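DyP-type peroxidase (Pleurotus ostreatus PC15, PDB 6FSK) binds heme b and probably uses hydrogen peroxide to oxidise dyes and other substrates, manganese(II) among them. Local coordinates at residues F310-S315 / R336-G341; E21-F26 / V135-G140; V249-D254 / K372-G377; L93-F98 / S388-F393. The protein carries 1 engineered substitution. One frame throughout, in Å; residues are numbered along the deposited sequence.

Contact 1: F310-S315 / R336-G341; sequences FDFGDS and RNDLEG. With HEM (protoporphyrin IX containing Fe), chain C.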
# COMPACT_ATOMS: atom_id res chain seq x y z
N PHE A 310 -14.65 7.36 -12.56
CA PHE A 310 -15.92 7.06 -11.86
C PHE A 310 -15.77 7.64 -10.47
O PHE A 310 -14.62 7.88 -10.01
CB PHE A 310 -16.24 5.58 -11.79
CG PHE A 310 -15.17 4.74 -11.09
CD1 PHE A 310 -14.12 4.25 -11.79
CD2 PHE A 310 -15.28 4.46 -9.74
CE1 PHE A 310 -13.15 3.49 -11.19
CE2 PHE A 310 -14.35 3.71 -9.13
CZ PHE A 310 -13.31 3.23 -9.83
N ASP A 311 -16.88 7.98 -9.83
CA ASP A 311 -16.84 8.57 -8.53
C ASP A 311 -17.89 7.99 -7.56
O ASP A 311 -18.00 8.46 -6.45
CB ASP A 311 -16.95 10.08 -8.61
CG ASP A 311 -18.26 10.54 -9.27
OD1 ASP A 311 -19.18 9.77 -9.54
OD2 ASP A 311 -18.37 11.74 -9.58
N PHE A 312 -18.64 6.98 -8.00
CA PHE A 312 -19.77 6.39 -7.25
C PHE A 312 -21.07 7.24 -7.20
O PHE A 312 -22.05 6.83 -6.60
CB PHE A 312 -19.41 5.87 -5.85
CG PHE A 312 -18.15 5.00 -5.82
CD1 PHE A 312 -18.06 3.85 -6.51
CD2 PHE A 312 -17.13 5.33 -4.98
CE1 PHE A 312 -16.93 3.05 -6.48
CE2 PHE A 312 -15.97 4.54 -4.91
CZ PHE A 312 -15.91 3.41 -5.66
N GLY A 313 -21.04 8.31 -7.94
CA GLY A 313 -22.20 9.18 -8.11
C GLY A 313 -22.82 9.54 -6.79
O GLY A 313 -22.15 9.93 -5.85
N ASP A 314 -24.14 9.41 -6.69
CA ASP A 314 -24.83 9.59 -5.43
C ASP A 314 -25.43 8.23 -4.95
O ASP A 314 -26.38 8.19 -4.17
CB ASP A 314 -25.96 10.66 -5.54
CG ASP A 314 -27.04 10.25 -6.56
OD1 ASP A 314 -26.88 9.27 -7.31
OD2 ASP A 314 -28.09 10.94 -6.61
N SER A 315 -24.74 7.11 -5.28
CA SER A 315 -25.30 5.81 -4.97
C SER A 315 -25.41 5.56 -3.47
O SER A 315 -26.32 4.88 -2.98
CB SER A 315 -24.57 4.72 -5.70
OG SER A 315 -23.17 4.79 -5.38
N ARG A 336 -14.20 8.24 -2.71
CA ARG A 336 -14.70 9.13 -3.78
C ARG A 336 -15.92 9.91 -3.31
O ARG A 336 -15.93 10.51 -2.21
CB ARG A 336 -14.91 8.37 -5.11
CG ARG A 336 -13.61 7.58 -5.50
CD ARG A 336 -13.68 6.98 -6.89
NE ARG A 336 -12.58 6.03 -7.08
CZ ARG A 336 -11.84 5.93 -8.16
NH1 ARG A 336 -12.14 6.62 -9.25
NH2 ARG A 336 -10.79 5.12 -8.13
N ASN A 337 -16.97 9.97 -4.15
CA ASN A 337 -18.13 10.80 -3.78
C ASN A 337 -18.88 10.32 -2.57
O ASN A 337 -19.66 11.10 -1.96
CB ASN A 337 -19.12 10.85 -4.90
CG ASN A 337 -18.75 11.74 -5.98
OD1 ASN A 337 -17.73 12.35 -5.96
ND2 ASN A 337 -19.69 11.92 -6.94
N ASP A 338 -18.61 9.10 -2.10
CA ASP A 338 -19.30 8.73 -0.86
C ASP A 338 -19.04 9.77 0.24
O ASP A 338 -19.95 10.09 1.04
CB ASP A 338 -18.86 7.37 -0.37
CG ASP A 338 -19.38 6.23 -1.18
OD1 ASP A 338 -20.14 6.38 -2.14
OD2 ASP A 338 -18.97 5.08 -0.80
N LEU A 339 -17.77 10.26 0.33
CA LEU A 339 -17.43 11.31 1.27
C LEU A 339 -17.35 12.70 0.66
O LEU A 339 -17.63 13.67 1.40
CB LEU A 339 -16.18 11.02 2.09
CG LEU A 339 -16.14 9.71 2.88
CD1 LEU A 339 -14.85 9.49 3.61
CD2 LEU A 339 -17.29 9.59 3.84
N GLU A 340 -16.98 12.75 -0.63
CA GLU A 340 -16.71 14.08 -1.26
C GLU A 340 -17.95 14.70 -1.76
O GLU A 340 -17.98 15.96 -1.88
CB GLU A 340 -15.70 13.97 -2.37
CG GLU A 340 -14.32 13.53 -1.92
CD GLU A 340 -13.26 13.71 -3.03
OE1 GLU A 340 -13.59 14.45 -4.01
OE2 GLU A 340 -12.08 13.26 -2.91
N GLY A 341 -18.98 13.89 -1.93
CA GLY A 341 -20.26 14.45 -2.45
C GLY A 341 -21.10 14.86 -1.27
O GLY A 341 -20.71 14.69 -0.11
CHA HEM C . -6.61 -0.60 -4.58
CHB HEM C . -5.53 -5.23 -3.82
CHC HEM C . -3.90 -4.06 0.56
CHD HEM C . -5.27 0.54 -0.07
C1A HEM C . -6.47 -1.97 -4.80
C2A HEM C . -6.81 -2.68 -5.99
C3A HEM C . -6.46 -3.96 -5.81
C4A HEM C . -5.98 -4.06 -4.46
CMA HEM C . -6.68 -5.09 -6.75
CAA HEM C . -7.47 -2.06 -7.22
CBA HEM C . -6.56 -1.56 -8.33
CGA HEM C . -5.78 -0.33 -7.96
O1A HEM C . -6.33 0.77 -7.92
O2A HEM C . -4.55 -0.47 -7.71
C1B HEM C . -4.98 -5.36 -2.54
C2B HEM C . -4.47 -6.52 -1.97
C3B HEM C . -3.96 -6.23 -0.74
C4B HEM C . -4.23 -4.80 -0.56
CMB HEM C . -4.49 -7.90 -2.59
CAB HEM C . -3.32 -7.04 0.32
CBB HEM C . -2.73 -8.19 0.08
C1C HEM C . -4.18 -2.76 0.86
C2C HEM C . -3.96 -2.06 2.05
C3C HEM C . -4.36 -0.76 1.92
C4C HEM C . -4.79 -0.63 0.55
CMC HEM C . -3.34 -2.67 3.28
CAC HEM C . -4.44 0.38 2.86
CBC HEM C . -4.59 0.24 4.20
C1D HEM C . -5.69 0.59 -1.40
C2D HEM C . -6.01 1.91 -2.04
C3D HEM C . -6.35 1.57 -3.34
C4D HEM C . -6.29 0.12 -3.40
CMD HEM C . -5.94 3.26 -1.45
CAD HEM C . -6.84 2.49 -4.45
CBD HEM C . -8.31 2.76 -4.40
CGD HEM C . -8.73 3.77 -5.43
O1D HEM C . -9.70 3.40 -6.13
O2D HEM C . -8.08 4.79 -5.60
NA HEM C . -6.05 -2.84 -3.79
NB HEM C . -4.91 -4.34 -1.65
NC HEM C . -4.83 -1.88 -0.03
ND HEM C . -5.95 -0.42 -2.23
FE HEM C . -5.51 -2.38 -1.91
O HOH W 1 -21.97 7.77 -3.49

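Contact 2: E21-F26 / V135-G140; sequences ETYFFF and VIFVAG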
# COMPACT_ATOMS: atom_id res chain seq x y z
N GLU A 21 12.64 -6.67 -6.14
CA GLU A 21 12.99 -5.69 -5.10
C GLU A 21 13.37 -6.40 -3.83
O GLU A 21 12.63 -7.27 -3.38
CB GLU A 21 11.83 -4.68 -4.88
CG GLU A 21 12.15 -3.51 -4.00
CD GLU A 21 11.04 -2.47 -4.01
OE1 GLU A 21 9.89 -2.89 -4.17
OE2 GLU A 21 11.37 -1.25 -3.80
N THR A 22 14.46 -5.97 -3.19
CA THR A 22 14.82 -6.44 -1.88
C THR A 22 14.75 -5.33 -0.85
O THR A 22 15.31 -4.24 -1.04
CB THR A 22 16.19 -7.08 -1.90
OG1 THR A 22 16.12 -8.26 -2.72
CG2 THR A 22 16.64 -7.46 -0.51
N TYR A 23 14.10 -5.65 0.28
CA TYR A 23 14.02 -4.79 1.44
C TYR A 23 14.94 -5.34 2.53
O TYR A 23 14.71 -6.47 3.00
CB TYR A 23 12.62 -4.59 1.96
CG TYR A 23 11.67 -3.88 1.05
CD1 TYR A 23 10.96 -4.56 0.09
CD2 TYR A 23 11.46 -2.48 1.20
CE1 TYR A 23 10.06 -3.92 -0.77
CE2 TYR A 23 10.61 -1.81 0.35
CZ TYR A 23 9.89 -2.53 -0.62
OH TYR A 23 9.00 -1.78 -1.44
N PHE A 24 15.99 -4.58 2.84
CA PHE A 24 16.99 -4.97 3.81
C PHE A 24 16.78 -4.17 5.12
O PHE A 24 17.01 -2.94 5.21
CB PHE A 24 18.39 -4.72 3.24
CG PHE A 24 19.53 -5.04 4.14
CD1 PHE A 24 19.96 -6.38 4.19
CD2 PHE A 24 20.13 -4.07 4.96
CE1 PHE A 24 21.05 -6.72 5.02
CE2 PHE A 24 21.23 -4.42 5.82
CZ PHE A 24 21.64 -5.73 5.83
N PHE A 25 16.30 -4.86 6.15
CA PHE A 25 15.95 -4.24 7.43
C PHE A 25 17.12 -4.35 8.41
O PHE A 25 17.69 -5.43 8.57
CB PHE A 25 14.71 -4.88 8.03
CG PHE A 25 13.50 -4.79 7.14
CD1 PHE A 25 12.75 -3.65 7.17
CD2 PHE A 25 13.09 -5.82 6.34
CE1 PHE A 25 11.59 -3.53 6.36
CE2 PHE A 25 11.96 -5.69 5.51
CZ PHE A 25 11.24 -4.54 5.52
N PHE A 26 17.53 -3.23 9.00
CA PHE A 26 18.76 -3.18 9.77
C PHE A 26 18.58 -2.49 11.08
O PHE A 26 17.60 -1.70 11.35
CB PHE A 26 19.86 -2.52 8.93
CG PHE A 26 19.63 -1.04 8.68
CD1 PHE A 26 20.10 -0.09 9.53
CD2 PHE A 26 19.02 -0.62 7.53
CE1 PHE A 26 19.91 1.25 9.26
CE2 PHE A 26 18.81 0.68 7.25
CZ PHE A 26 19.25 1.63 8.12
N VAL A 135 15.36 0.66 6.87
CA VAL A 135 15.34 -0.20 5.72
C VAL A 135 16.10 0.43 4.58
O VAL A 135 15.91 1.62 4.31
CB VAL A 135 13.89 -0.60 5.33
CG1 VAL A 135 12.96 0.59 4.96
CG2 VAL A 135 13.83 -1.63 4.22
N ILE A 136 16.94 -0.32 3.96
CA ILE A 136 17.58 -0.02 2.69
C ILE A 136 16.87 -0.91 1.67
O ILE A 136 16.79 -2.12 1.88
CB ILE A 136 19.11 -0.27 2.69
CG1 ILE A 136 19.77 0.78 3.57
CG2 ILE A 136 19.65 -0.24 1.28
CD1 ILE A 136 21.10 0.30 4.06
N PHE A 137 16.36 -0.33 0.58
CA PHE A 137 15.71 -1.14 -0.41
C PHE A 137 16.19 -0.87 -1.82
O PHE A 137 16.55 0.25 -2.14
CB PHE A 137 14.21 -1.16 -0.31
CG PHE A 137 13.57 0.21 -0.35
CD1 PHE A 137 13.55 0.97 0.82
CD2 PHE A 137 12.84 0.65 -1.50
CE1 PHE A 137 12.87 2.21 0.84
CE2 PHE A 137 12.17 1.88 -1.45
CZ PHE A 137 12.19 2.62 -0.31
N VAL A 138 16.28 -1.95 -2.57
CA VAL A 138 16.94 -1.94 -3.87
C VAL A 138 16.00 -2.62 -4.87
O VAL A 138 15.56 -3.73 -4.69
CB VAL A 138 18.31 -2.66 -3.78
CG1 VAL A 138 18.98 -2.65 -5.12
CG2 VAL A 138 19.22 -2.01 -2.77
N ALA A 139 15.69 -1.91 -5.94
CA ALA A 139 14.76 -2.36 -6.98
C ALA A 139 15.44 -2.44 -8.32
O ALA A 139 16.15 -1.52 -8.74
CB ALA A 139 13.64 -1.32 -7.06
N GLY A 140 15.11 -3.41 -9.09
CA GLY A 140 15.71 -3.47 -10.41
C GLY A 140 15.04 -4.49 -11.29
O GLY A 140 13.96 -5.01 -10.95

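Contact 3: V249-D254 / K372-G377; sequences VPEFDD and KKTHHG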
# COMPACT_ATOMS: atom_id res chain seq x y z
N VAL A 249 -4.49 -17.76 -1.31
CA VAL A 249 -5.07 -17.76 -2.64
C VAL A 249 -6.06 -18.87 -2.88
O VAL A 249 -7.17 -18.60 -3.31
CB VAL A 249 -4.02 -17.55 -3.74
CG1 VAL A 249 -4.66 -17.44 -5.10
CG2 VAL A 249 -3.27 -16.28 -3.42
N PRO A 250 -5.64 -20.11 -2.69
CA PRO A 250 -6.60 -21.22 -2.84
C PRO A 250 -7.84 -21.05 -1.96
O PRO A 250 -8.98 -21.36 -2.38
CB PRO A 250 -5.80 -22.49 -2.44
CG PRO A 250 -4.35 -22.07 -2.68
CD PRO A 250 -4.29 -20.56 -2.35
N GLU A 251 -7.65 -20.54 -0.76
CA GLU A 251 -8.72 -20.29 0.19
C GLU A 251 -9.67 -19.26 -0.33
O GLU A 251 -10.90 -19.42 -0.27
CB GLU A 251 -8.15 -19.90 1.58
CG GLU A 251 -7.41 -21.00 2.29
CD GLU A 251 -5.94 -21.16 1.94
OE1 GLU A 251 -5.43 -20.58 0.96
OE2 GLU A 251 -5.30 -22.00 2.65
N PHE A 252 -9.17 -18.19 -0.87
CA PHE A 252 -10.02 -17.17 -1.48
C PHE A 252 -10.77 -17.73 -2.68
O PHE A 252 -12.03 -17.51 -2.82
CB PHE A 252 -9.16 -15.95 -1.82
CG PHE A 252 -9.88 -14.82 -2.50
CD1 PHE A 252 -10.66 -13.97 -1.75
CD2 PHE A 252 -9.78 -14.66 -3.88
CE1 PHE A 252 -11.33 -12.91 -2.41
CE2 PHE A 252 -10.39 -13.62 -4.48
CZ PHE A 252 -11.10 -12.75 -3.73
N ASP A 253 -10.09 -18.47 -3.52
CA ASP A 253 -10.73 -19.08 -4.69
C ASP A 253 -11.85 -20.05 -4.24
O ASP A 253 -12.93 -20.02 -4.82
CB ASP A 253 -9.75 -19.83 -5.55
CG ASP A 253 -8.77 -18.94 -6.33
OD1 ASP A 253 -8.95 -17.76 -6.50
OD2 ASP A 253 -7.77 -19.57 -6.75
N ASP A 254 -11.61 -20.83 -3.24
CA ASP A 254 -12.63 -21.76 -2.62
C ASP A 254 -13.86 -20.99 -2.08
O ASP A 254 -15.05 -21.31 -2.40
CB ASP A 254 -11.92 -22.62 -1.60
CG ASP A 254 -12.78 -23.61 -0.89
OD1 ASP A 254 -13.91 -23.94 -1.35
OD2 ASP A 254 -12.33 -24.13 0.15
N LYS A 372 -7.23 -27.04 -2.31
CA LYS A 372 -7.84 -25.75 -1.95
C LYS A 372 -7.21 -25.19 -0.72
O LYS A 372 -7.84 -24.50 0.09
CB LYS A 372 -9.40 -25.83 -1.89
CG LYS A 372 -9.98 -26.53 -3.11
CD LYS A 372 -11.51 -26.53 -3.13
CE LYS A 372 -12.09 -27.06 -4.49
NZ LYS A 372 -13.49 -27.46 -4.28
N LYS A 373 -5.90 -25.39 -0.54
CA LYS A 373 -5.22 -24.89 0.63
C LYS A 373 -3.83 -24.38 0.24
O LYS A 373 -3.17 -24.94 -0.59
CB LYS A 373 -5.01 -25.96 1.68
CG LYS A 373 -6.32 -26.49 2.28
CD LYS A 373 -7.11 -25.45 3.10
CE LYS A 373 -8.51 -25.95 3.48
NZ LYS A 373 -8.38 -27.30 4.12
N THR A 374 -3.41 -23.35 0.93
CA THR A 374 -2.08 -22.79 0.79
C THR A 374 -1.02 -23.71 1.42
O THR A 374 -1.15 -24.11 2.60
CB THR A 374 -2.00 -21.44 1.50
OG1 THR A 374 -2.81 -20.49 0.77
CG2 THR A 374 -0.59 -20.91 1.52
N HIS A 375 0.00 -23.96 0.63
CA HIS A 375 1.21 -24.67 1.09
C HIS A 375 2.48 -23.87 0.99
O HIS A 375 3.45 -24.27 1.62
CB HIS A 375 1.39 -26.00 0.36
CG HIS A 375 0.22 -26.90 0.59
ND1 HIS A 375 -0.40 -27.61 -0.41
CD2 HIS A 375 -0.48 -27.14 1.73
CE1 HIS A 375 -1.44 -28.25 0.10
NE2 HIS A 375 -1.51 -27.99 1.39
N HIS A 376 2.48 -22.75 0.25
CA HIS A 376 3.64 -21.93 0.05
C HIS A 376 3.27 -20.49 0.37
O HIS A 376 2.16 -20.07 0.08
CB HIS A 376 4.11 -22.01 -1.39
CG HIS A 376 4.51 -23.37 -1.79
ND1 HIS A 376 5.64 -23.99 -1.27
CD2 HIS A 376 3.91 -24.26 -2.60
CE1 HIS A 376 5.74 -25.19 -1.81
NE2 HIS A 376 4.71 -25.39 -2.61
N GLY A 377 4.20 -19.73 0.88
CA GLY A 377 3.97 -18.34 1.26
C GLY A 377 3.96 -17.54 -0.03
O GLY A 377 4.89 -17.62 -0.93
O HOH W 2 -1.74 -18.68 -1.00
O HOH W 3 -14.71 -24.96 -3.71
O HOH W 4 -10.07 -23.60 1.28

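Contact 4: L93-F98 / S388-F393; sequences LSDNAF and SIDDGF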
# COMPACT_ATOMS: atom_id res chain seq x y z
N LEU A 93 8.03 14.22 14.90
CA LEU A 93 7.53 14.38 13.51
C LEU A 93 6.02 14.48 13.42
O LEU A 93 5.46 14.47 12.29
CB LEU A 93 8.09 13.26 12.63
CG LEU A 93 9.58 13.11 12.37
CD1 LEU A 93 9.92 12.02 11.39
CD2 LEU A 93 10.19 14.48 11.95
N SER A 94 5.31 14.56 14.55
CA SER A 94 3.85 14.78 14.59
C SER A 94 3.08 13.66 13.85
O SER A 94 2.23 13.93 13.03
CB SER A 94 3.59 16.16 13.96
OG SER A 94 2.36 16.61 14.45
N ASP A 95 3.47 12.41 14.11
CA ASP A 95 2.66 11.27 13.65
C ASP A 95 2.67 10.21 14.74
O ASP A 95 3.73 9.61 15.08
CB ASP A 95 3.21 10.74 12.37
CG ASP A 95 2.33 9.72 11.78
OD1 ASP A 95 2.37 8.51 12.11
OD2 ASP A 95 1.48 10.14 10.96
N ASN A 96 1.53 10.05 15.34
CA ASN A 96 1.38 9.18 16.49
C ASN A 96 1.68 7.72 16.11
O ASN A 96 2.34 7.02 16.85
CB ASN A 96 -0.03 9.24 17.01
CG ASN A 96 -0.42 10.58 17.53
OD1 ASN A 96 -1.56 11.06 17.27
ND2 ASN A 96 0.50 11.21 18.22
N ALA A 97 1.19 7.26 14.98
CA ALA A 97 1.44 5.87 14.53
C ALA A 97 2.90 5.60 14.35
O ALA A 97 3.45 4.62 14.83
CB ALA A 97 0.65 5.61 13.25
N PHE A 98 3.61 6.50 13.62
CA PHE A 98 5.03 6.38 13.39
C PHE A 98 5.80 6.30 14.74
O PHE A 98 6.68 5.52 14.93
CB PHE A 98 5.52 7.61 12.62
CG PHE A 98 7.01 7.70 12.45
CD1 PHE A 98 7.66 6.91 11.55
CD2 PHE A 98 7.77 8.58 13.20
CE1 PHE A 98 9.00 6.98 11.31
CE2 PHE A 98 9.15 8.64 13.00
CZ PHE A 98 9.76 7.85 12.10
N SER A 388 1.28 11.66 6.33
CA SER A 388 0.70 11.38 7.62
C SER A 388 0.16 9.95 7.60
O SER A 388 -0.83 9.64 6.96
CB SER A 388 -0.44 12.32 7.93
OG SER A 388 -1.11 12.03 9.15
N ILE A 389 0.79 9.09 8.38
CA ILE A 389 0.25 7.70 8.62
C ILE A 389 -1.03 7.79 9.44
O ILE A 389 -2.05 7.08 9.17
CB ILE A 389 1.30 6.83 9.31
CG1 ILE A 389 2.56 6.77 8.47
CG2 ILE A 389 0.76 5.39 9.54
CD1 ILE A 389 3.67 5.95 9.15
N ASP A 390 -1.06 8.76 10.38
CA ASP A 390 -2.25 8.96 11.20
C ASP A 390 -3.47 9.28 10.30
O ASP A 390 -4.55 8.69 10.48
CB ASP A 390 -2.11 10.10 12.15
CG ASP A 390 -1.13 9.84 13.28
OD1 ASP A 390 -0.77 8.68 13.56
OD2 ASP A 390 -0.75 10.90 13.95
N ASP A 391 -3.27 10.10 9.29
CA ASP A 391 -4.38 10.50 8.41
C ASP A 391 -4.64 9.51 7.31
O ASP A 391 -5.79 9.39 6.81
CB ASP A 391 -4.11 11.84 7.69
CG ASP A 391 -4.11 13.07 8.61
OD1 ASP A 391 -4.53 13.02 9.76
OD2 ASP A 391 -3.65 14.15 8.10
N GLY A 392 -3.59 8.80 6.87
CA GLY A 392 -3.62 7.89 5.77
C GLY A 392 -3.79 6.42 6.13
O GLY A 392 -4.82 5.99 6.58
N PHE A 393 -2.66 5.72 5.98
CA PHE A 393 -2.71 4.28 6.20
C PHE A 393 -3.44 3.85 7.46
O PHE A 393 -4.30 2.98 7.44
CB PHE A 393 -1.29 3.69 6.22
CG PHE A 393 -1.31 2.26 6.70
CD1 PHE A 393 -1.66 1.23 5.79
CD2 PHE A 393 -1.03 1.96 8.03
CE1 PHE A 393 -1.78 -0.08 6.25
CE2 PHE A 393 -1.13 0.62 8.49
CZ PHE A 393 -1.51 -0.38 7.58
O HOH W 5 0.91 12.71 10.78

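Contact 1: F310-S315 / R336-G341
The stacked pair of Arg336 and Phe310 belongs to the heme b propionate site of this DyP-type peroxidase. The guanidinium of Arg336 lies flat over one face of the Phe310 ring. Their planes are 8° apart and their centres 3.9 Å apart, a stack that is also a cation-pi contact. The chain of Arg336 is extended from CG to NE, and this carries the charged end past the ring to the heme. There Arg336 NH2 donates to propionate oxygen O1D of the heme at 2.9 Å. That oxygen sits at the edge of the guanidinium, in its plane. NH2 also bonds to Asn308 OD1. Arg336 NH1 donates to Phe310 O at 2.9 Å, so one residue offers both a ring face and a carbonyl. The Phe312 ring approaches differently. It is turned 67° from the guanidinium plane, and its CE2 lies 3.9 Å from Arg336 CD. The backbones are tied next to this cluster. Asn337 N, at the start of helix 337-340, donates to Asp311 O at 2.9 Å. Asn337 ND2 adds a weak bond to Gly313 O at 3.3 Å. The Asp311 carboxylate, with CG between its backbone N and carbonyl carbon (chi1 60°), turns OD1 to Gly313 N in an Asx turn. Asp338 packs its OD1 near Phe312 CB and forms a salt bridge with Arg331. The charge of Arg336 thus has a pi face over it and a propionate at its edge, with both terminal nitrogens bonded. This fixes the rotation of the guanidinium and would favour an ionised propionate.

Contact 2: E21-F26 / V135-G140
Phe24 N donates to Ile136 O at 2.8 Å, almost in line with the carbonyl bond. Ile136 N returns a bond to Phe24 O, and Thr22 exchanges the same two bonds with Val138. Tyr23 and Phe137 form the non-hydrogen-bonded pair between them. Phe137 CG sits between its backbone N and carbonyl carbon (chi1 56°), which stands the ring beside Tyr23. The two side chains point the same way, with Tyr23 CE2 over one Phe137 face, offset toward the rim. The planes differ by 27° and the centroids are 5.1 Å apart, so overlap is slight. Tyr23 CD2 also packs on Phe137 CB at 3.4 Å. Glu21 OE2 reaches the edge of the same ring, 3.3 Å from Phe137 CD2, while its OE1 forms a salt bridge with Lys18. With an alanine in place of Phe137, Tyr23 would probably lose the ring face under CE2 and be freer to turn. These antiparallel strands of the large sheet lie within the DyP dimeric alpha+beta barrel domain. Helix 144-156 covers Thr22, Phe24 and Val138. Val135 CG2 makes a CH-pi contact over one face of Phe25, 4.0 Å from the ring centroid.

Contact 3: V249-D254 / K372-G377
Glu251 grips Thr374 with both carboxylate oxygens. Glu251 OE1 accepts from Thr374 OG1 at 2.6 Å, and Glu251 OE2 accepts from Thr374 N at 2.9 Å along a nearly straight bond of 173°. Both donors come in on the syn side. The Glu251 chain is bent at chi2 (85°), which swings the carboxylate from the helix flank to the loop. Thr374 places OG1 beside its own backbone N, so hydroxyl and amide face the carboxylate together. The hydroxyl also receives a proton from a water that accepts from Val249 N, in the first turn of helix 249-258. Beside this pair Pro250 lies against the loop backbone, its CB 3.5 Å from Lys373 N. Lys373, bent at chi2 and chi4, brings its CD within 3.9 Å of Glu251 OE2, but its NZ stays 6.3 Å from that oxygen. Asp254 points CG anti to its backbone N (chi1 -179°) and meets the extended chain of Lys372 at about a right angle. Asp254 CG is 3.9 Å from Lys372 CD. One water links the charged Asp254 OD1 and Lys372 NZ; another donates to both Asp254 OD2 and the carbonyl Lys372 O. Asp254 OD1 also bonds to a MES molecule, probably from the crystallisation liquor. Lys372 has positive phi and is the C-prime residue of a Schellman motif that ends helix 366-371, and the first turns of helix 249-258 receive the chain leaving it.

Contact 4: L93-F98 / S388-F393
Asp95 and Asp390 make a reciprocal carboxylate-to-backbone contact. It joins the start of helix 96-100 to the loop between strand 379-386 and helix 393-401. Asp95 sends its carboxylate across to the loop, with CG anti to the backbone N (chi1 -173°). Asp95 OD2 accepts from Asp390 N at 2.9 Å in a straight bond on the syn side. Ile389 N adds a weak, strongly bent bond to the same oxygen. A water also donates to Asp95 OD2, at 2.6 Å; it donates to Ser94 O as well and accepts from Ser388 OG. Asp390 answers in the other direction. Asp390 OD2 accepts from Asn96 N at 2.8 Å, and its OD1 takes Ala97 N, also at 2.8 Å, on the syn lone pair. The two carboxylates slide past each other, stacked with planes 18° apart. Their OD1 atoms are only 3.5 Å apart, and the surrounding N-H groups and helix start would offset part of this repulsion. Next to the carboxylates Ile389 CG2 packs on Ala97 CB at 3.7 Å. Strand 462-472 lends Tyr469 to both of these side chains. An alanine in place of Asp95 is likely to leave Asp390 N without its acceptor, take one acceptor from the bridging water, and leave the first turn of the helix without its cap. Ser388 OG accepts from Asp391 N in an ST motif that shapes the loop. Asp95 OD1 accepts from Phe98 N on its anti lone pair at 2.8 Å, the classic N-cap bond of a helix.

In the fold
Contact 1 reaches the heme through Arg336, which bonds to a propionate. Phe393, at the end of segment 388-393, also touches the heme, though it takes no part in contact 4; the Ile389 side chain is about 9 Å from it. The nearest atoms of contacts 1 and 4 are about 10 Å apart. Contact 3 lies away from the heme-binding residues, though the Val249 side chain is about 9 Å from the heme. Contact 2 is farther out, with the Tyr23 side chain about 13 Å from the heme. Contacts 1 and 2 sit on opposite sides of the chain's centre, 38 Å between their centres. Contacts 2 and 4 alternate along the sequence, and contact 4 joins the dimeric alpha+beta barrel domain to the C-terminal DyP domain.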